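Side-chain contacts in Serine/threonine-protein kinase Tel1 (Chaetomium thermophilum, PDB 6SKY), which probably phosphorylates serine and threonine residues preceding glutamine in its substrates, using ATP, to signal DNA damage and replication stress: residues A[1544-1549]-A[1556-1561]; A[1774-1779]-A[1806-1811]; A[2827-2832]-A[2914-2919]. All blocks are in the same frame, centred on the assembly; numbering follows the deposited sequence.

Interaction 1 of 3, residues A[1544-1549]-A[1556-1561]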
loop_
_atom_site.group_PDB
_atom_site.type_symbol
_atom_site.label_atom_id
_atom_site.label_comp_id
_atom_site.label_asym_id
_atom_site.label_seq_id
_atom_site.Cartn_x
_atom_site.Cartn_y
_atom_site.Cartn_z
ATOM N N ALA A 1544 -13.545 14.203 -66.281
ATOM C CA ALA A 1544 -14.053 14.918 -67.443
ATOM C C ALA A 1544 -14.781 16.212 -67.093
ATOM O O ALA A 1544 -15.024 17.020 -67.993
ATOM C CB ALA A 1544 -14.983 14.010 -68.244
ATOM N N HIS A 1545 -15.125 16.441 -65.822
ATOM C CA HIS A 1545 -15.968 17.573 -65.456
ATOM C C HIS A 1545 -15.447 18.375 -64.273
ATOM O O HIS A 1545 -16.198 19.180 -63.715
ATOM C CB HIS A 1545 -17.391 17.099 -65.150
ATOM C CG HIS A 1545 -18.090 16.502 -66.327
ATOM N ND1 HIS A 1545 -18.196 15.142 -66.519
ATOM C CD2 HIS A 1545 -18.710 17.081 -67.381
ATOM C CE1 HIS A 1545 -18.855 14.909 -67.640
ATOM N NE2 HIS A 1545 -19.179 16.069 -68.181
ATOM N N ILE A 1546 -14.191 18.191 -63.877
ATOM C CA ILE A 1546 -13.650 18.909 -62.730
ATOM C C ILE A 1546 -13.486 20.378 -63.080
ATOM O O ILE A 1546 -13.614 20.773 -64.243
ATOM C CB ILE A 1546 -12.310 18.314 -62.267
ATOM C CG1 ILE A 1546 -11.350 18.198 -63.445
ATOM C CG2 ILE A 1546 -12.518 16.976 -61.602
ATOM C CD1 ILE A 1546 -10.037 17.581 -63.083
ATOM N N ARG A 1547 -13.227 21.194 -62.071
ATOM C CA ARG A 1547 -12.863 22.586 -62.242
ATOM C C ARG A 1547 -11.348 22.728 -62.146
ATOM O O ARG A 1547 -10.606 21.745 -62.166
ATOM C CB ARG A 1547 -13.582 23.446 -61.208
ATOM C CG ARG A 1547 -15.065 23.595 -61.448
ATOM C CD ARG A 1547 -15.746 24.226 -60.250
ATOM N NE ARG A 1547 -14.980 25.339 -59.695
ATOM C CZ ARG A 1547 -14.316 25.288 -58.545
ATOM N NH1 ARG A 1547 -14.322 24.177 -57.823
ATOM N NH2 ARG A 1547 -13.645 26.346 -58.116
ATOM N N ALA A 1548 -10.878 23.969 -62.034
ATOM C CA ALA A 1548 -9.441 24.214 -62.008
ATOM C C ALA A 1548 -8.823 23.810 -60.674
ATOM O O ALA A 1548 -7.653 23.415 -60.624
ATOM C CB ALA A 1548 -9.160 25.685 -62.307
ATOM N N SER A 1549 -9.580 23.910 -59.587
ATOM C CA SER A 1549 -9.100 23.586 -58.251
ATOM C C SER A 1549 -9.805 22.340 -57.732
ATOM O O SER A 1549 -10.586 21.699 -58.438
ATOM C CB SER A 1549 -9.315 24.762 -57.301
ATOM O OG SER A 1549 -10.655 24.806 -56.844
ATOM N N THR A 1556 -19.411 16.848 -55.019
ATOM C CA THR A 1556 -18.864 17.536 -56.174
ATOM C C THR A 1556 -18.055 16.560 -57.026
ATOM O O THR A 1556 -17.898 15.385 -56.693
ATOM C CB THR A 1556 -18.013 18.724 -55.736
ATOM O OG1 THR A 1556 -16.938 18.268 -54.911
ATOM C CG2 THR A 1556 -18.846 19.705 -54.953
ATOM N N HIS A 1557 -17.540 17.050 -58.152
ATOM C CA HIS A 1557 -16.724 16.202 -59.011
ATOM C C HIS A 1557 -15.293 16.106 -58.505
ATOM O O HIS A 1557 -14.684 15.032 -58.551
ATOM C CB HIS A 1557 -16.742 16.730 -60.442
ATOM C CG HIS A 1557 -18.042 16.514 -61.148
ATOM N ND1 HIS A 1557 -18.591 15.264 -61.328
ATOM C CD2 HIS A 1557 -18.897 17.388 -61.727
ATOM C CE1 HIS A 1557 -19.731 15.377 -61.982
ATOM N NE2 HIS A 1557 -19.940 16.656 -62.237
ATOM N N GLU A 1558 -14.745 17.217 -58.015
ATOM C CA GLU A 1558 -13.370 17.216 -57.536
ATOM C C GLU A 1558 -13.209 16.318 -56.320
ATOM O O GLU A 1558 -12.206 15.610 -56.196
ATOM C CB GLU A 1558 -12.929 18.639 -57.208
ATOM C CG GLU A 1558 -13.102 19.631 -58.342
ATOM C CD GLU A 1558 -14.526 20.128 -58.482
ATOM O OE1 GLU A 1558 -15.448 19.463 -57.973
ATOM O OE2 GLU A 1558 -14.728 21.185 -59.106
ATOM N N SER A 1559 -14.192 16.311 -55.424
ATOM C CA SER A 1559 -14.066 15.483 -54.234
ATOM C C SER A 1559 -14.277 14.011 -54.549
ATOM O O SER A 1559 -13.614 13.153 -53.961
ATOM C CB SER A 1559 -15.044 15.941 -53.165
ATOM O OG SER A 1559 -16.369 15.666 -53.556
ATOM N N ASN A 1560 -15.186 13.695 -55.474
ATOM C CA ASN A 1560 -15.325 12.310 -55.912
ATOM C C ASN A 1560 -14.052 11.821 -56.582
ATOM O O ASN A 1560 -13.625 10.683 -56.367
ATOM C CB ASN A 1560 -16.510 12.169 -56.861
ATOM C CG ASN A 1560 -17.827 12.469 -56.194
ATOM O OD1 ASN A 1560 -18.004 12.214 -55.005
ATOM N ND2 ASN A 1560 -18.763 13.015 -56.955
ATOM N N LEU A 1561 -13.414 12.678 -57.377
ATOM C CA LEU A 1561 -12.161 12.291 -58.009
ATOM C C LEU A 1561 -11.058 12.091 -56.979
ATOM O O LEU A 1561 -10.300 11.119 -57.060
ATOM C CB LEU A 1561 -11.752 13.338 -59.037
ATOM C CG LEU A 1561 -10.461 13.037 -59.785
ATOM C CD1 LEU A 1561 -10.550 11.686 -60.448
ATOM C CD2 LEU A 1561 -10.208 14.112 -60.802
#

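Interaction 2 of 3, residues A[1774-1779]-A[1806-1811]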
loop_
_atom_site.group_PDB
_atom_site.type_symbol
_atom_site.label_atom_id
_atom_site.label_comp_id
_atom_site.label_asym_id
_atom_site.label_seq_id
_atom_site.Cartn_x
_atom_site.Cartn_y
_atom_site.Cartn_z
ATOM N N ALA A 1774 33.450 -2.453 -62.541
ATOM C CA ALA A 1774 32.918 -3.755 -62.947
ATOM C C ALA A 1774 32.277 -3.637 -64.319
ATOM O O ALA A 1774 31.050 -3.596 -64.449
ATOM C CB ALA A 1774 31.915 -4.281 -61.921
ATOM N N PRO A 1775 33.085 -3.597 -65.380
ATOM C CA PRO A 1775 32.514 -3.427 -66.722
ATOM C C PRO A 1775 31.840 -4.671 -67.259
ATOM O O PRO A 1775 31.011 -4.558 -68.168
ATOM C CB PRO A 1775 33.730 -3.046 -67.578
ATOM C CG PRO A 1775 34.826 -2.727 -66.605
ATOM C CD PRO A 1775 34.553 -3.572 -65.410
ATOM N N LYS A 1776 32.165 -5.852 -66.738
ATOM C CA LYS A 1776 31.620 -7.083 -67.292
ATOM C C LYS A 1776 30.149 -7.279 -66.957
ATOM O O LYS A 1776 29.491 -8.106 -67.596
ATOM C CB LYS A 1776 32.423 -8.277 -66.790
ATOM C CG LYS A 1776 33.883 -8.244 -67.177
ATOM C CD LYS A 1776 34.061 -8.544 -68.648
ATOM C CE LYS A 1776 35.518 -8.816 -68.978
ATOM N NZ LYS A 1776 35.675 -9.339 -70.362
ATOM N N ILE A 1777 29.625 -6.565 -65.969
ATOM C CA ILE A 1777 28.206 -6.621 -65.639
ATOM C C ILE A 1777 27.494 -5.571 -66.474
ATOM O O ILE A 1777 27.750 -4.373 -66.327
ATOM C CB ILE A 1777 27.969 -6.381 -64.144
ATOM C CG1 ILE A 1777 28.816 -7.324 -63.307
ATOM C CG2 ILE A 1777 26.513 -6.586 -63.799
ATOM C CD1 ILE A 1777 28.594 -7.131 -61.852
ATOM N N VAL A 1778 26.594 -6.014 -67.353
ATOM C CA VAL A 1778 25.940 -5.070 -68.243
ATOM C C VAL A 1778 24.988 -4.157 -67.490
ATOM O O VAL A 1778 24.668 -3.071 -67.979
ATOM C CB VAL A 1778 25.209 -5.813 -69.373
ATOM C CG1 VAL A 1778 23.945 -6.421 -68.861
ATOM C CG2 VAL A 1778 24.920 -4.879 -70.526
ATOM N N THR A 1779 24.539 -4.550 -66.299
ATOM C CA THR A 1779 23.606 -3.711 -65.561
ATOM C C THR A 1779 24.309 -2.570 -64.842
ATOM O O THR A 1779 23.685 -1.542 -64.572
ATOM C CB THR A 1779 22.819 -4.551 -64.562
ATOM O OG1 THR A 1779 22.552 -5.835 -65.135
ATOM C CG2 THR A 1779 21.503 -3.888 -64.243
ATOM N N LEU A 1806 30.075 -6.153 -54.933
ATOM C CA LEU A 1806 30.663 -7.075 -53.970
ATOM C C LEU A 1806 30.430 -8.518 -54.378
ATOM O O LEU A 1806 31.300 -9.370 -54.184
ATOM C CB LEU A 1806 30.092 -6.823 -52.581
ATOM C CG LEU A 1806 30.453 -5.533 -51.860
ATOM C CD1 LEU A 1806 29.727 -5.482 -50.553
ATOM C CD2 LEU A 1806 31.919 -5.459 -51.626
ATOM N N ALA A 1807 29.264 -8.817 -54.943
ATOM C CA ALA A 1807 28.980 -10.177 -55.370
ATOM C C ALA A 1807 29.764 -10.545 -56.612
ATOM O O ALA A 1807 30.130 -11.711 -56.786
ATOM C CB ALA A 1807 27.489 -10.344 -55.628
ATOM N N TYR A 1808 30.018 -9.579 -57.492
ATOM C CA TYR A 1808 30.813 -9.852 -58.682
ATOM C C TYR A 1808 32.239 -10.204 -58.314
ATOM O O TYR A 1808 32.745 -11.262 -58.700
ATOM C CB TYR A 1808 30.790 -8.646 -59.608
ATOM C CG TYR A 1808 31.725 -8.759 -60.780
ATOM C CD1 TYR A 1808 31.480 -9.662 -61.796
ATOM C CD2 TYR A 1808 32.842 -7.950 -60.878
ATOM C CE1 TYR A 1808 32.324 -9.765 -62.866
ATOM C CE2 TYR A 1808 33.692 -8.046 -61.946
ATOM C CZ TYR A 1808 33.426 -8.953 -62.938
ATOM O OH TYR A 1808 34.272 -9.057 -64.010
ATOM N N GLN A 1809 32.907 -9.340 -57.563
ATOM C CA GLN A 1809 34.310 -9.617 -57.269
ATOM C C GLN A 1809 34.479 -10.412 -55.981
ATOM O O GLN A 1809 35.287 -10.077 -55.124
ATOM C CB GLN A 1809 35.104 -8.322 -57.227
ATOM C CG GLN A 1809 34.604 -7.310 -56.261
ATOM C CD GLN A 1809 35.196 -5.961 -56.516
ATOM O OE1 GLN A 1809 35.645 -5.287 -55.600
ATOM N NE2 GLN A 1809 35.201 -5.550 -57.769
ATOM N N LEU A 1810 33.737 -11.512 -55.860
ATOM C CA LEU A 1810 33.806 -12.326 -54.651
ATOM C C LEU A 1810 35.012 -13.250 -54.679
ATOM O O LEU A 1810 35.747 -13.354 -53.693
ATOM C CB LEU A 1810 32.524 -13.142 -54.484
ATOM C CG LEU A 1810 31.635 -12.873 -53.271
ATOM C CD1 LEU A 1810 30.621 -13.963 -53.154
ATOM C CD2 LEU A 1810 32.433 -12.785 -52.008
ATOM N N ASP A 1811 35.224 -13.936 -55.798
ATOM C CA ASP A 1811 36.349 -14.848 -55.943
ATOM C C ASP A 1811 37.591 -14.177 -56.513
ATOM O O ASP A 1811 38.697 -14.694 -56.334
ATOM C CB ASP A 1811 35.943 -16.022 -56.830
ATOM C CG ASP A 1811 35.198 -15.577 -58.061
ATOM O OD1 ASP A 1811 35.183 -14.360 -58.329
ATOM O OD2 ASP A 1811 34.619 -16.437 -58.757
#

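Interaction 3 of 3, residues A[2827-2832]-A[2914-2919]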
loop_
_atom_site.group_PDB
_atom_site.type_symbol
_atom_site.label_atom_id
_atom_site.label_comp_id
_atom_site.label_asym_id
_atom_site.label_seq_id
_atom_site.Cartn_x
_atom_site.Cartn_y
_atom_site.Cartn_z
ATOM N N ALA A 2827 -2.127 -10.535 -11.857
ATOM C CA ALA A 2827 -3.508 -10.617 -12.315
ATOM C C ALA A 2827 -4.140 -11.955 -11.968
ATOM O O ALA A 2827 -5.354 -12.029 -11.784
ATOM C CB ALA A 2827 -3.585 -10.382 -13.816
ATOM N N LEU A 2828 -3.349 -13.019 -11.890
ATOM C CA LEU A 2828 -3.914 -14.325 -11.574
ATOM C C LEU A 2828 -4.321 -14.416 -10.118
ATOM O O LEU A 2828 -5.387 -14.948 -9.806
ATOM C CB LEU A 2828 -2.928 -15.439 -11.905
ATOM C CG LEU A 2828 -2.853 -15.912 -13.347
ATOM C CD1 LEU A 2828 -1.927 -17.088 -13.460
ATOM C CD2 LEU A 2828 -4.223 -16.263 -13.850
ATOM N N ARG A 2829 -3.489 -13.932 -9.206
ATOM C CA ARG A 2829 -3.884 -14.031 -7.809
ATOM C C ARG A 2829 -4.899 -12.975 -7.406
ATOM O O ARG A 2829 -5.348 -12.984 -6.262
ATOM C CB ARG A 2829 -2.664 -13.975 -6.887
ATOM C CG ARG A 2829 -1.753 -12.842 -7.134
ATOM C CD ARG A 2829 -0.918 -12.519 -5.928
ATOM N NE ARG A 2829 0.121 -13.497 -5.661
ATOM C CZ ARG A 2829 1.111 -13.287 -4.804
ATOM N NH1 ARG A 2829 2.026 -14.216 -4.599
ATOM N NH2 ARG A 2829 1.179 -12.140 -4.157
ATOM N N GLU A 2830 -5.285 -12.084 -8.310
ATOM C CA GLU A 2830 -6.432 -11.212 -8.112
ATOM C C GLU A 2830 -7.699 -11.770 -8.734
ATOM O O GLU A 2830 -8.729 -11.099 -8.716
ATOM C CB GLU A 2830 -6.149 -9.826 -8.682
ATOM C CG GLU A 2830 -5.425 -8.926 -7.713
ATOM C CD GLU A 2830 -4.543 -7.906 -8.397
ATOM O OE1 GLU A 2830 -4.751 -7.644 -9.600
ATOM O OE2 GLU A 2830 -3.632 -7.370 -7.730
ATOM N N GLU A 2831 -7.640 -12.976 -9.291
ATOM C CA GLU A 2831 -8.778 -13.674 -9.866
ATOM C C GLU A 2831 -8.894 -15.069 -9.284
ATOM O O GLU A 2831 -9.370 -15.979 -9.952
ATOM C CB GLU A 2831 -8.662 -13.769 -11.383
ATOM C CG GLU A 2831 -8.558 -12.461 -12.094
ATOM C CD GLU A 2831 -9.901 -11.828 -12.335
ATOM O OE1 GLU A 2831 -10.907 -12.560 -12.355
ATOM O OE2 GLU A 2831 -9.956 -10.593 -12.505
ATOM N N ALA A 2832 -8.437 -15.259 -8.049
ATOM C CA ALA A 2832 -8.411 -16.595 -7.474
ATOM C C ALA A 2832 -9.811 -17.151 -7.274
ATOM O O ALA A 2832 -9.996 -18.371 -7.289
ATOM C CB ALA A 2832 -7.647 -16.573 -6.159
ATOM N N LEU A 2914 3.524 -14.077 0.076
ATOM C CA LEU A 2914 4.705 -13.450 -0.490
ATOM C C LEU A 2914 4.306 -12.386 -1.501
ATOM O O LEU A 2914 3.168 -12.322 -1.960
ATOM C CB LEU A 2914 5.596 -14.474 -1.174
ATOM C CG LEU A 2914 6.710 -15.157 -0.404
ATOM C CD1 LEU A 2914 6.122 -16.110 0.593
ATOM C CD2 LEU A 2914 7.595 -15.884 -1.380
ATOM N N SER A 2915 5.262 -11.542 -1.857
ATOM C CA SER A 2915 5.003 -10.589 -2.915
ATOM C C SER A 2915 5.188 -11.258 -4.270
ATOM O O SER A 2915 5.711 -12.366 -4.378
ATOM C CB SER A 2915 5.911 -9.373 -2.780
ATOM O OG SER A 2915 7.267 -9.756 -2.737
ATOM N N VAL A 2916 4.728 -10.579 -5.315
ATOM C CA VAL A 2916 4.865 -11.139 -6.651
ATOM C C VAL A 2916 6.326 -11.151 -7.072
ATOM O O VAL A 2916 6.790 -12.099 -7.711
ATOM C CB VAL A 2916 3.988 -10.365 -7.647
ATOM C CG1 VAL A 2916 4.016 -11.037 -8.966
ATOM C CG2 VAL A 2916 2.585 -10.311 -7.161
ATOM N N MET A 2917 7.075 -10.115 -6.704
ATOM C CA MET A 2917 8.494 -10.057 -7.034
ATOM C C MET A 2917 9.249 -11.237 -6.443
ATOM O O MET A 2917 10.023 -11.900 -7.137
ATOM C CB MET A 2917 9.087 -8.745 -6.534
ATOM C CG MET A 2917 10.550 -8.570 -6.878
ATOM S SD MET A 2917 11.460 -7.461 -5.788
ATOM C CE MET A 2917 11.385 -8.358 -4.248
ATOM N N ALA A 2918 9.041 -11.514 -5.158
ATOM C CA ALA A 2918 9.759 -12.598 -4.504
ATOM C C ALA A 2918 9.351 -13.954 -5.057
ATOM O O ALA A 2918 10.192 -14.843 -5.227
ATOM C CB ALA A 2918 9.517 -12.543 -3.003
ATOM N N THR A 2919 8.064 -14.127 -5.350
ATOM C CA THR A 2919 7.589 -15.383 -5.917
ATOM C C THR A 2919 8.208 -15.642 -7.280
ATOM O O THR A 2919 8.686 -16.746 -7.556
ATOM C CB THR A 2919 6.072 -15.358 -6.024
ATOM O OG1 THR A 2919 5.520 -14.900 -4.791
ATOM C CG2 THR A 2919 5.560 -16.734 -6.306
#

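Interaction 1 of 3, residues A[1544-1549]-A[1556-1561]
I1546 and E1558 bring the loop 1544-1549 against the first turn of helix 1557-1569, their CA atoms 5.5 Å apart. The close-packed part is apolar: I1546 CG2 lies 3.8 Å from L1561 CD2, the two branched side chains crossing at a slant. The chi1 of I1546 (52°) sets CG1 between the backbone N and the carbonyl carbon, and CG2, the branch anti to the carbonyl carbon, meets L1561. Beside it the buried E1558 needs polar partners, and its bent chain takes OE2 to R1547. R1547 NH1 makes a salt bridge of 3.3 Å with E1558 OE2, met from above the carboxylate plane, while the R1547 backbone N adds a weak bond. CG of E1558 rests near S1549 O.

Toward solvent the fit is looser. H1545 and R1547 are exposed, and CB of H1545 sits over one face of the H1557 ring, 3.9 Å from its centroid, as a CH-pi contact. The H1545 and H1557 rings meet obliquely, their centroids 5.5 Å apart.

The contact thus folds the linker between helices 1530-1543 and 1557-1569 back onto the second, whose H1557, N1560 and L1561 also touch N1542 of the first.

Interaction 2 of 3, residues A[1774-1779]-A[1806-1811]
The hydroxyl OH of Y1808 ends against the aliphatic base of K1776, 3.3 Å from CG and 3.4 Å from CB, and is hydrogen-bonded to NZ of K1812, just beyond the segment 1806-1811. CB and CG of K1776 do the touching: its chain bends at chi2 (-73°) and carries the ammonium end away from the tyrosine, in keeping with an exposed position.

Nearer the root of the tyrosine the contact is apolar. I1777 and Y1808 run past each other in opposite directions, so that CD1 of I1777 reaches back to Y1808 CB at 3.5 Å while its CG1 lies near ring atom CD1. The small methyl of A1774 adds a third neighbour, its CB 3.9 Å from Y1808 CD2. All three side chains meet the ring obliquely. With CG anti to the backbone N (chi1 172°), the long side chain of Y1808 is directed from the last turn of helix 1793-1808 toward the type I turn A1774-I1777.

No hydrogen bond crosses between the segments. One amphipathic tyrosine makes the contact, joining the turn before helix 1778-1781 to a helix end by van der Waals packing, with its polar tip satisfied from its own side.

Interaction 3 of 3, residues A[2827-2832]-A[2914-2919]
R2829 reaches from the end of helix 2816-2828 to the backbone carbonyl of L2914, just ahead of helix 2916-2927, and the hydrogen bonds that cross the contact all come from this guanidinium. R2829 NH2 gives the main one, 3.0 Å to L2914 O with an N-H...O angle of 158°. The oxygen lies at the edge of the guanidinium, in its plane, whereas the donor is tilted somewhat from the carbonyl plane. NH1 of R2829 shares L2914 O through a weak bond of 3.4 Å. Arginine suits this place because its length bridges backbones whose nearest CA atoms, R2829 and V2916, stand 9.3 Å apart; the chain bends at chi3 (72°) to bring its flat end to the acceptor.

Van der Waals contact accompanies these bonds. V2916 lays CG2 over one face of the guanidinium, 3.8 Å from NH2 of R2829 and offset toward the rim. The same valine touches L2825 and D2826 of helix 2816-2828. R2260 of the second subunit packs on L2914 and on A2918.

A further set of hydrogen bonds lies within the receiving segment. S2915 is the N-cap of helix 2916-2927, its OG weakly accepting from A2918 N. The carbonyl oxygen O of S2915 takes both T2919 N and, at 2.6 Å, T2919 OG1, which arrive from opposite faces of the carbonyl plane. Threonine thus turns its hydroxyl back onto its own helix; OG1 of T2919 also lies near R2829 NH1, at 3.6 Å.

A charged donor is spent on a neutral backbone acceptor, so the bond depends on the course of the main chain at L2914. The positive charge of the buried R2829 would probably polarise the L2914 carbonyl, which takes two of its N-H groups, one weakly. The pairing ties the kinase family region directly to the FATC segment, beside the dimer partner.

The three contacts lie far apart, with centres about 51 Å (interactions 1 and 2), 63 Å (1 and 3) and 62 Å (2 and 3) from one another, and none shares a helix with another. Interactions 1 and 2 are partly buried and local in sequence, each between neighbouring elements of the helical part of the chain; interaction 3 is a surface contact joining parts more than 80 residues apart. Their chemistry differs accordingly. Interaction 1 combines an apolar centre with a salt bridge, interaction 2 has no polar bond between its segments, and interaction 3 relies on arginine-to-carbonyl bonding. The second subunit touches the segments of interaction 3 alone.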